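Local coordinates for glycosyl hydrolase family 26 (Bacteroides ovatus, PDB 4ZXO), which acts as a beta-mannanase, probably hydrolysing the mannan backbone during the breakdown of galactomannan, at residues Glu86-Gln91 with Leu147-Lys152; Arg105-Gly110 with Trp171-Lys176; Leu205-Gly210 with Glu221-Asp226; Trp301-Glu306 with Tyr311-Pro316. All coordinates share one frame; numbering follows the deposited sequence.

Interaction 1 (Glu86-Gln91 with Leu147-Lys152); sequences EYIIEQ and LSLKTK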
# COMPACT_ATOMS: atom_id res chain seq x y z
N GLU A 86 0.21 7.85 -15.81
CA GLU A 86 1.42 7.53 -16.58
C GLU A 86 2.38 6.64 -15.83
O GLU A 86 2.87 5.65 -16.37
CB GLU A 86 2.17 8.80 -16.94
CG GLU A 86 1.67 9.54 -18.08
CD GLU A 86 2.66 10.66 -18.46
OE1 GLU A 86 3.47 11.07 -17.61
OE2 GLU A 86 2.66 11.09 -19.62
N TYR A 87 2.62 6.96 -14.55
CA TYR A 87 3.60 6.19 -13.79
C TYR A 87 3.10 4.78 -13.59
O TYR A 87 3.90 3.82 -13.57
CB TYR A 87 3.92 6.81 -12.43
CG TYR A 87 4.34 8.25 -12.52
CD1 TYR A 87 5.01 8.75 -13.65
CD2 TYR A 87 4.05 9.15 -11.46
CE1 TYR A 87 5.37 10.10 -13.72
CE2 TYR A 87 4.42 10.50 -11.53
CZ TYR A 87 5.09 10.96 -12.64
OH TYR A 87 5.46 12.28 -12.72
N ILE A 88 1.79 4.67 -13.38
CA ILE A 88 1.19 3.34 -13.20
C ILE A 88 1.30 2.50 -14.48
O ILE A 88 1.69 1.31 -14.42
CB ILE A 88 -0.28 3.50 -12.74
CG1 ILE A 88 -0.26 4.00 -11.28
CG2 ILE A 88 -1.07 2.16 -12.82
CD1 ILE A 88 -1.60 4.59 -10.82
N ILE A 89 0.97 3.10 -15.63
CA ILE A 89 1.11 2.41 -16.90
C ILE A 89 2.55 1.96 -17.14
O ILE A 89 2.79 0.83 -17.59
CB ILE A 89 0.58 3.32 -18.00
CG1 ILE A 89 -0.94 3.36 -17.91
CG2 ILE A 89 0.91 2.83 -19.38
CD1 ILE A 89 -1.52 4.49 -18.69
N GLU A 90 3.50 2.83 -16.82
CA GLU A 90 4.90 2.49 -17.02
C GLU A 90 5.39 1.39 -16.08
O GLU A 90 6.20 0.54 -16.49
CB GLU A 90 5.78 3.73 -16.86
CG GLU A 90 5.42 4.74 -17.92
CD GLU A 90 6.09 6.09 -17.75
OE1 GLU A 90 6.96 6.29 -16.87
OE2 GLU A 90 5.72 7.01 -18.51
N GLN A 91 4.90 1.36 -14.84
CA GLN A 91 5.31 0.32 -13.91
C GLN A 91 4.73 -1.00 -14.37
O GLN A 91 5.43 -2.03 -14.32
CB GLN A 91 4.87 0.69 -12.48
CG GLN A 91 5.10 -0.44 -11.42
CD GLN A 91 6.57 -0.67 -11.09
OE1 GLN A 91 7.49 -0.28 -11.84
NE2 GLN A 91 6.81 -1.31 -9.94
N LEU A 147 -10.55 2.65 -13.30
CA LEU A 147 -10.95 2.16 -14.63
C LEU A 147 -10.13 2.80 -15.76
O LEU A 147 -10.14 2.33 -16.91
CB LEU A 147 -12.43 2.42 -14.84
CG LEU A 147 -13.28 1.51 -13.95
CD1 LEU A 147 -14.72 2.00 -13.90
CD2 LEU A 147 -13.21 0.11 -14.48
N SER A 148 -9.48 3.92 -15.47
CA SER A 148 -8.68 4.61 -16.48
C SER A 148 -7.26 4.06 -16.54
O SER A 148 -6.49 4.44 -17.45
CB SER A 148 -8.63 6.12 -16.18
OG SER A 148 -7.69 6.42 -15.15
N LEU A 149 -6.91 3.18 -15.62
CA LEU A 149 -5.60 2.57 -15.61
C LEU A 149 -5.56 1.41 -16.62
O LEU A 149 -5.88 0.26 -16.28
CB LEU A 149 -5.23 2.09 -14.20
CG LEU A 149 -5.33 3.20 -13.17
CD1 LEU A 149 -5.02 2.61 -11.79
CD2 LEU A 149 -4.38 4.30 -13.48
N LYS A 150 -5.26 1.75 -17.87
CA LYS A 150 -5.25 0.78 -18.99
C LYS A 150 -3.93 0.83 -19.76
O LYS A 150 -3.34 1.88 -19.89
CB LYS A 150 -6.40 1.05 -19.97
CG LYS A 150 -7.79 0.96 -19.40
CD LYS A 150 -8.76 0.70 -20.58
CE LYS A 150 -10.15 1.27 -20.37
NZ LYS A 150 -10.10 2.77 -20.38
N THR A 151 -3.50 -0.30 -20.29
CA THR A 151 -2.36 -0.28 -21.19
C THR A 151 -2.78 0.39 -22.51
O THR A 151 -3.98 0.62 -22.78
CB THR A 151 -1.83 -1.72 -21.47
OG1 THR A 151 -2.80 -2.40 -22.27
CG2 THR A 151 -1.61 -2.51 -20.15
N LYS A 152 -1.80 0.71 -23.35
CA LYS A 152 -2.13 1.28 -24.64
C LYS A 152 -2.92 0.29 -25.50
O LYS A 152 -3.57 0.71 -26.45
CB LYS A 152 -0.87 1.74 -25.38
CG LYS A 152 0.12 0.66 -25.70
CD LYS A 152 1.35 1.28 -26.38
CE LYS A 152 2.65 0.43 -26.23
NZ LYS A 152 2.51 -0.95 -26.75
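The carbonyl O of K150 is touched by two carbons of I89: it lies 3.4 Å from I89 CD1, and I89 CG1 meets the same oxygen, a contact and not a bond. The K150 side chain starts out away from the helix, as suits a solvent-exposed lysine, and its NZ makes a weak bond to L147 O. Deeper in, both methyls of L149 rest against CG2 and CD1 of I88, the closest pair being I88 CD1 and L149 CD2 at 3.9 Å. I88 can offer two carbons at once because CG2 stands anti to the backbone N while CG1 lies beside it (chi1 -71°) and carries CD1 onward. A beta-branched residue thus presents a broad apolar surface, and L149 answers with its forked end. Just ahead of L149, S148 OG donates to the carbonyl of F145 and accepts from R85 of helix 81-93, one turn before I88 and I89. L149 itself is the centre of an inverse gamma turn, closed by a weak K150 N to S148 O bond, and its backbone is bonded to I157. Since I88 also packs on F63, I98 and L100, the contact extends the helix-to-strand core of a TIM barrel outward to an alpha-to-beta loop, at the end where the parallel strands begin.

Interaction 2 (Arg105-Gly110 with Trp171-Lys176); sequences RNPKTG and WFWWGK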
# COMPACT_ATOMS: atom_id res chain seq x y z
N ARG A 105 -10.17 13.00 2.21
CA ARG A 105 -10.62 14.13 3.01
C ARG A 105 -11.74 13.71 3.98
O ARG A 105 -12.40 12.65 3.83
CB ARG A 105 -11.14 15.25 2.08
CG ARG A 105 -10.15 15.79 1.08
CD ARG A 105 -9.00 16.59 1.66
NE ARG A 105 -9.49 17.83 2.31
CZ ARG A 105 -8.69 18.76 2.82
NH1 ARG A 105 -7.39 18.65 2.71
NH2 ARG A 105 -9.21 19.83 3.42
N ASN A 106 -11.97 14.58 4.95
CA ASN A 106 -13.01 14.37 5.95
C ASN A 106 -14.33 14.88 5.37
O ASN A 106 -14.47 16.10 5.16
CB ASN A 106 -12.62 15.14 7.21
CG ASN A 106 -13.56 14.91 8.37
OD1 ASN A 106 -14.76 14.90 8.20
ND2 ASN A 106 -13.01 14.72 9.55
N PRO A 107 -15.29 13.97 5.11
CA PRO A 107 -16.52 14.41 4.41
C PRO A 107 -17.48 15.22 5.28
O PRO A 107 -18.40 15.85 4.74
CB PRO A 107 -17.17 13.09 3.96
CG PRO A 107 -16.67 12.05 4.98
CD PRO A 107 -15.22 12.51 5.31
N LYS A 108 -17.26 15.26 6.59
CA LYS A 108 -18.15 16.02 7.45
C LYS A 108 -17.56 17.40 7.77
O LYS A 108 -18.27 18.42 7.71
CB LYS A 108 -18.43 15.24 8.75
CG LYS A 108 -19.42 15.93 9.69
CD LYS A 108 -19.73 14.90 10.81
CE LYS A 108 -20.95 15.20 11.60
NZ LYS A 108 -20.80 16.39 12.42
N THR A 109 -16.27 17.43 8.12
CA THR A 109 -15.65 18.70 8.53
C THR A 109 -15.05 19.49 7.40
O THR A 109 -14.81 20.68 7.56
CB THR A 109 -14.53 18.48 9.54
OG1 THR A 109 -13.42 17.88 8.90
CG2 THR A 109 -15.00 17.58 10.68
N GLY A 110 -14.79 18.83 6.27
CA GLY A 110 -14.08 19.43 5.14
C GLY A 110 -12.57 19.45 5.37
O GLY A 110 -11.82 19.96 4.52
N TRP A 171 -5.62 8.36 14.52
CA TRP A 171 -5.14 9.59 13.91
C TRP A 171 -5.81 9.90 12.58
O TRP A 171 -5.57 10.99 12.03
CB TRP A 171 -3.63 9.54 13.72
CG TRP A 171 -3.12 8.30 13.09
CD1 TRP A 171 -3.01 8.02 11.76
CD2 TRP A 171 -2.53 7.21 13.78
NE1 TRP A 171 -2.45 6.77 11.58
CE2 TRP A 171 -2.14 6.25 12.80
CE3 TRP A 171 -2.33 6.92 15.12
CZ2 TRP A 171 -1.47 5.05 13.12
CZ3 TRP A 171 -1.66 5.67 15.45
CH2 TRP A 171 -1.28 4.76 14.44
N PHE A 172 -6.64 8.98 12.06
CA PHE A 172 -7.46 9.28 10.89
C PHE A 172 -8.94 9.28 11.28
O PHE A 172 -9.32 8.66 12.29
CB PHE A 172 -7.26 8.19 9.79
CG PHE A 172 -5.87 8.16 9.22
CD1 PHE A 172 -5.24 9.35 8.85
CD2 PHE A 172 -5.21 6.96 9.03
CE1 PHE A 172 -3.99 9.32 8.26
CE2 PHE A 172 -3.96 6.91 8.47
CZ PHE A 172 -3.34 8.08 8.07
N TRP A 173 -9.78 9.93 10.47
CA TRP A 173 -11.17 10.07 10.89
C TRP A 173 -11.97 8.77 10.84
O TRP A 173 -13.08 8.70 11.38
CB TRP A 173 -11.88 11.16 10.03
CG TRP A 173 -11.92 10.99 8.56
CD1 TRP A 173 -11.12 11.62 7.62
CD2 TRP A 173 -12.86 10.20 7.81
NE1 TRP A 173 -11.49 11.24 6.35
CE2 TRP A 173 -12.55 10.37 6.44
CE3 TRP A 173 -13.93 9.34 8.17
CZ2 TRP A 173 -13.30 9.75 5.41
CZ3 TRP A 173 -14.67 8.71 7.14
CH2 TRP A 173 -14.35 8.91 5.77
N TRP A 174 -11.39 7.71 10.25
CA TRP A 174 -11.95 6.35 10.25
C TRP A 174 -11.28 5.45 11.29
O TRP A 174 -11.48 4.25 11.27
CB TRP A 174 -11.81 5.70 8.88
CG TRP A 174 -10.37 5.63 8.39
CD1 TRP A 174 -9.44 4.66 8.69
CD2 TRP A 174 -9.70 6.56 7.53
NE1 TRP A 174 -8.24 4.92 8.07
CE2 TRP A 174 -8.36 6.09 7.35
CE3 TRP A 174 -10.09 7.76 6.93
CZ2 TRP A 174 -7.45 6.73 6.53
CZ3 TRP A 174 -9.15 8.48 6.17
CH2 TRP A 174 -7.84 7.94 5.97
N GLY A 175 -10.50 6.05 12.19
CA GLY A 175 -9.74 5.27 13.15
C GLY A 175 -10.54 4.74 14.36
O GLY A 175 -11.77 4.97 14.49
N LYS A 176 -9.82 4.08 15.26
CA LYS A 176 -10.47 3.21 16.27
C LYS A 176 -11.46 3.96 17.19
O LYS A 176 -12.60 3.49 17.45
CB LYS A 176 -9.38 2.51 17.09
CG LYS A 176 -9.88 1.59 18.14
CD LYS A 176 -10.49 0.42 17.55
CE LYS A 176 -10.55 -0.79 18.60
NZ LYS A 176 -11.26 -0.47 19.89
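W173 lies with one face against P107 and N106, these three making up most of the contact. P107 brings CD over the six-membered ring, 3.4 Å from W173 CZ2, a CH-pi contact that suits the polarised hydrogens next to a proline nitrogen. Over the five-membered ring sits N106 CA, 3.9 Å from its centroid, while the amide plane of N106 is inclined 39° to the indole. On the opposite face CE3 of its neighbour W174 stands 3.6 Å above the plane, so the indole lies between the other loop and its own. A chi1 of 58° places CG of W173 between its own N and carbonyl carbon, swinging the ring toward residues 105-107, and a hydrogen bond from NE1 to the V104 carbonyl fixes its rotation. The N106 amide also shapes its own loop, ND2 bonding elsewhere while OD1 accepts from K108 N in the carbonyl plane and from T109 N, 2.9 Å away and well above it: an Asx turn combined with an Asx motif, as suits asparagine. The pairing joins the loops after strands 97-101 and 159-162, at the C-terminal end of the TIM barrel, where glycoside hydrolases of this fold carry their active sites.

Interaction 3 (Leu205-Gly210 with Glu221-Asp226); sequences LAYSPG and ERYPGD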
# COMPACT_ATOMS: atom_id res chain seq x y z
N LEU A 205 -8.01 -5.84 -2.73
CA LEU A 205 -8.12 -4.95 -1.56
C LEU A 205 -7.20 -5.38 -0.43
O LEU A 205 -7.17 -6.56 -0.07
CB LEU A 205 -9.59 -4.93 -1.05
CG LEU A 205 -10.54 -4.26 -2.03
CD1 LEU A 205 -11.98 -4.34 -1.48
CD2 LEU A 205 -10.15 -2.79 -2.35
N ALA A 206 -6.46 -4.44 0.17
CA ALA A 206 -5.54 -4.78 1.26
C ALA A 206 -5.98 -4.09 2.55
O ALA A 206 -6.30 -2.87 2.56
CB ALA A 206 -4.08 -4.33 0.90
N TYR A 207 -5.94 -4.87 3.61
CA TYR A 207 -6.26 -4.47 4.97
C TYR A 207 -4.97 -4.16 5.69
O TYR A 207 -4.02 -4.95 5.56
CB TYR A 207 -7.01 -5.64 5.60
CG TYR A 207 -7.49 -5.56 7.02
CD1 TYR A 207 -8.65 -4.84 7.35
CD2 TYR A 207 -6.86 -6.33 8.03
CE1 TYR A 207 -9.16 -4.85 8.65
CE2 TYR A 207 -7.34 -6.34 9.34
CZ TYR A 207 -8.53 -5.63 9.64
OH TYR A 207 -9.06 -5.58 10.90
N SER A 208 -4.86 -3.04 6.42
CA SER A 208 -3.50 -2.64 6.89
C SER A 208 -3.48 -1.79 8.16
O SER A 208 -3.06 -0.63 8.16
CB SER A 208 -2.74 -1.91 5.73
OG SER A 208 -3.36 -0.71 5.30
N PRO A 209 -3.90 -2.37 9.27
CA PRO A 209 -3.74 -1.69 10.56
C PRO A 209 -2.28 -1.66 10.98
O PRO A 209 -1.44 -2.36 10.39
CB PRO A 209 -4.56 -2.56 11.53
CG PRO A 209 -4.34 -3.94 10.98
CD PRO A 209 -4.45 -3.74 9.43
N GLY A 210 -1.97 -0.81 11.94
CA GLY A 210 -0.63 -0.71 12.47
C GLY A 210 -0.32 -1.77 13.53
O GLY A 210 -0.83 -2.90 13.47
N GLU A 221 -10.41 -7.74 14.62
CA GLU A 221 -11.65 -7.26 15.24
C GLU A 221 -12.49 -6.42 14.26
O GLU A 221 -13.72 -6.49 14.28
CB GLU A 221 -11.31 -6.41 16.47
CG GLU A 221 -12.54 -6.02 17.28
CD GLU A 221 -12.66 -4.56 17.67
OE1 GLU A 221 -12.00 -3.61 17.16
OE2 GLU A 221 -13.45 -4.35 18.59
N ARG A 222 -11.82 -5.63 13.42
CA ARG A 222 -12.55 -4.78 12.47
C ARG A 222 -12.42 -5.26 11.01
O ARG A 222 -12.55 -4.45 10.03
CB ARG A 222 -12.06 -3.33 12.61
CG ARG A 222 -12.45 -2.76 13.94
CD ARG A 222 -12.20 -1.28 14.13
NE ARG A 222 -12.83 -0.95 15.41
CZ ARG A 222 -13.37 0.24 15.71
NH1 ARG A 222 -13.33 1.24 14.82
NH2 ARG A 222 -13.98 0.41 16.90
N TYR A 223 -12.13 -6.54 10.85
CA TYR A 223 -11.95 -7.13 9.53
C TYR A 223 -13.29 -7.32 8.83
O TYR A 223 -14.18 -7.98 9.40
CB TYR A 223 -11.25 -8.48 9.71
CG TYR A 223 -10.92 -9.24 8.47
CD1 TYR A 223 -9.92 -8.83 7.60
CD2 TYR A 223 -11.54 -10.44 8.20
CE1 TYR A 223 -9.63 -9.53 6.49
CE2 TYR A 223 -11.21 -11.21 7.08
CZ TYR A 223 -10.24 -10.75 6.23
OH TYR A 223 -9.93 -11.53 5.14
N PRO A 224 -13.42 -6.78 7.59
CA PRO A 224 -14.73 -6.81 6.94
C PRO A 224 -15.03 -8.14 6.24
O PRO A 224 -16.13 -8.32 5.73
CB PRO A 224 -14.64 -5.66 5.93
CG PRO A 224 -13.12 -5.66 5.54
CD PRO A 224 -12.43 -5.93 6.87
N GLY A 225 -14.09 -9.07 6.21
CA GLY A 225 -14.41 -10.40 5.72
C GLY A 225 -13.59 -10.89 4.53
O GLY A 225 -13.04 -10.10 3.74
N ASP A 226 -13.51 -12.21 4.45
CA ASP A 226 -12.72 -12.87 3.42
C ASP A 226 -13.21 -12.61 2.02
O ASP A 226 -12.46 -12.80 1.03
CB ASP A 226 -12.69 -14.37 3.67
CG ASP A 226 -11.88 -14.73 4.88
OD1 ASP A 226 -10.99 -13.98 5.30
OD2 ASP A 226 -12.09 -15.84 5.39
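The rings of Y207 and Y223 meet edge-to-face, Y223 supplying the edge: its CD1 stands 3.8 Å above the centre of the Y207 ring, with the planes at 82° and the centroids 5.2 Å apart. Both side chains run anti to their backbone N, and for Y207 (chi1 180°) this sends the ring straight from its strand into the loop 221-226. That loop wraps the ring's outer part: CD of P224 lies 3.9 Å from Y207 CE1, and R222 O lies at the ring's edge, near its plane. Y207, the last residue of strand 203-207 in the TIM barrel, packs against the loop that leads to strand 231-235, the next in the parallel sheet. A tyrosine suits this site because its flat body takes the aromatic edge while its hydroxyl donates to the Y219 carbonyl. A leucine in place of Y207 would probably leave the Y219 oxygen without that donor and deprive the Y223 edge of the face it meets. Y223 is secured at its far end, where its OH donates to D226 OD1, 2.7 Å away, which accepts on its anti lone pair and has H262 as a second partner.

Interaction 4 (Trp301-Glu306 with Tyr311-Pro316); sequences WRNARE and YYAPYP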
# COMPACT_ATOMS: atom_id res chain seq x y z
N TRP A 301 8.26 4.11 2.76
CA TRP A 301 7.49 5.32 2.46
C TRP A 301 8.29 6.31 1.59
O TRP A 301 9.42 6.03 1.19
CB TRP A 301 7.00 5.96 3.77
CG TRP A 301 5.80 6.89 3.55
CD1 TRP A 301 5.73 8.27 3.82
CD2 TRP A 301 4.53 6.55 2.97
NE1 TRP A 301 4.49 8.76 3.45
CE2 TRP A 301 3.74 7.73 2.92
CE3 TRP A 301 3.97 5.34 2.53
CZ2 TRP A 301 2.41 7.72 2.47
CZ3 TRP A 301 2.66 5.33 2.05
CH2 TRP A 301 1.90 6.53 2.02
N ARG A 302 7.64 7.41 1.23
CA ARG A 302 8.13 8.31 0.17
C ARG A 302 9.38 9.08 0.50
O ARG A 302 9.76 9.21 1.66
CB ARG A 302 7.01 9.30 -0.24
CG ARG A 302 6.69 10.33 0.84
CD ARG A 302 5.29 10.93 0.65
NE ARG A 302 5.16 12.08 1.57
CZ ARG A 302 5.49 13.34 1.28
NH1 ARG A 302 5.94 13.69 0.04
NH2 ARG A 302 5.40 14.27 2.24
N ASN A 303 10.06 9.54 -0.54
CA ASN A 303 11.22 10.43 -0.36
C ASN A 303 10.79 11.84 -0.66
O ASN A 303 10.72 12.24 -1.82
CB ASN A 303 12.37 9.98 -1.28
CG ASN A 303 13.11 8.76 -0.75
OD1 ASN A 303 12.59 8.06 0.13
ND2 ASN A 303 14.31 8.51 -1.27
N ALA A 304 10.40 12.58 0.38
CA ALA A 304 9.66 13.84 0.20
C ALA A 304 10.52 14.97 -0.34
O ALA A 304 11.35 15.55 0.38
CB ALA A 304 9.01 14.27 1.53
N ARG A 305 10.28 15.34 -1.58
CA ARG A 305 11.08 16.36 -2.23
C ARG A 305 10.93 17.67 -1.53
O ARG A 305 11.84 18.45 -1.54
CB ARG A 305 10.76 16.45 -3.71
CG ARG A 305 9.56 17.28 -4.13
CD ARG A 305 8.25 16.63 -3.82
NE ARG A 305 7.15 17.01 -4.68
CZ ARG A 305 5.89 16.84 -4.35
NH1 ARG A 305 5.61 16.34 -3.17
NH2 ARG A 305 4.93 17.13 -5.15
N GLU A 306 9.79 17.85 -0.90
CA GLU A 306 9.44 19.13 -0.29
C GLU A 306 9.85 19.20 1.18
O GLU A 306 9.70 20.25 1.83
CB GLU A 306 7.92 19.40 -0.44
CG GLU A 306 7.03 18.74 0.63
CD GLU A 306 6.68 17.31 0.38
OE1 GLU A 306 7.22 16.67 -0.55
OE2 GLU A 306 5.83 16.80 1.15
N TYR A 311 12.44 10.95 4.46
CA TYR A 311 12.60 9.98 3.37
C TYR A 311 12.85 8.61 3.95
O TYR A 311 13.38 8.49 5.09
CB TYR A 311 13.74 10.39 2.43
CG TYR A 311 15.09 10.50 3.09
CD1 TYR A 311 15.90 9.39 3.25
CD2 TYR A 311 15.56 11.74 3.53
CE1 TYR A 311 17.13 9.47 3.85
CE2 TYR A 311 16.81 11.87 4.15
CZ TYR A 311 17.61 10.73 4.29
OH TYR A 311 18.87 10.86 4.89
N TYR A 312 12.47 7.59 3.22
CA TYR A 312 12.54 6.23 3.74
C TYR A 312 13.28 5.28 2.82
O TYR A 312 13.54 4.17 3.21
CB TYR A 312 11.11 5.70 4.05
CG TYR A 312 10.43 6.52 5.14
CD1 TYR A 312 10.48 6.14 6.48
CD2 TYR A 312 9.78 7.71 4.82
CE1 TYR A 312 9.90 6.91 7.48
CE2 TYR A 312 9.20 8.49 5.80
CZ TYR A 312 9.22 8.07 7.13
OH TYR A 312 8.62 8.87 8.08
N ALA A 313 13.55 5.68 1.58
CA ALA A 313 14.47 4.93 0.70
C ALA A 313 15.75 5.73 0.59
O ALA A 313 15.72 6.93 0.79
CB ALA A 313 13.83 4.71 -0.70
N PRO A 314 16.88 5.07 0.32
CA PRO A 314 18.06 5.88 0.14
C PRO A 314 18.03 6.67 -1.16
O PRO A 314 17.12 6.51 -2.01
CB PRO A 314 19.20 4.84 0.11
CG PRO A 314 18.58 3.61 -0.40
CD PRO A 314 17.12 3.63 0.03
N TYR A 315 19.06 7.49 -1.32
CA TYR A 315 19.32 8.19 -2.57
C TYR A 315 20.84 8.24 -2.67
O TYR A 315 21.52 7.98 -1.68
CB TYR A 315 18.70 9.59 -2.57
CG TYR A 315 19.06 10.44 -1.38
CD1 TYR A 315 20.22 11.21 -1.37
CD2 TYR A 315 18.25 10.46 -0.27
CE1 TYR A 315 20.53 11.98 -0.28
CE2 TYR A 315 18.55 11.24 0.82
CZ TYR A 315 19.68 11.99 0.81
OH TYR A 315 19.96 12.77 1.90
N PRO A 316 21.37 8.62 -3.84
CA PRO A 316 22.83 8.60 -3.94
C PRO A 316 23.59 9.46 -2.89
O PRO A 316 23.30 10.65 -2.69
CB PRO A 316 23.07 9.13 -5.37
CG PRO A 316 21.85 8.62 -6.12
CD PRO A 316 20.72 8.86 -5.15
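Y312 receives the edge of W301 toward its ring face, an offset edge-to-face pair with planes at 73° and the Y312 centroid 5.7 Å from that of the indole's five-membered ring. The closest approach of the two side chains is W301 CB to Y312 CD2, 3.4 Å, and R302 O lies in the ring plane at the Y312 edge. CE2 of Y315 lies over the centre of the Y311 ring, and H32 stacks on the W301 indole. A304 CB sits over one face of the R302 guanidinium, toward its rim, while NH1 and NH2 grip the two carboxylate oxygens of E306 end-on; R305 joins the same network. Both segments belong to the loop after strand 295-300, which pairs with strand 27-32 to close the TIM barrel. All hydrogen bonds between the segments come from the N303 amide. Its OD1 accepts from A313 N at 2.9 Å, on an in-plane lone pair, and from Y312 N at 3.1 Å, from above the plane. In return ND2 donates to A313 O at 3.0 Å and also bonds D49. With chi1 at -77°, CG stands anti to the carbonyl carbon and the amide reaches the backbone of 312-313. A short side chain with both donor and acceptor suits these groups; a leucine here is likely to strand two buried backbone N-H groups and leave D49 short of a donor.

All four contacts belong to one TIM barrel but divide between its two ends. Interaction 1 lies where the strands begin, and interactions 2, 3 and 4 lie on loops at or beyond the C-terminal ends of strands 97-101, 159-162, 203-207 and 295-300. Along the chain interactions 1 and 2 interleave, while 3 and 4 follow in series. Interactions 2 and 3 touch, K176 CD lying 3.4 Å from R222 CZ, although their centres are about 18 Å apart. Interactions 3 and 4, with centres about 28 Å apart, lie on opposite sides of the chain's centre. Interactions 2 to 4 probably contribute to the walls of the mannan-binding cleft, whereas interaction 1 packs the far end.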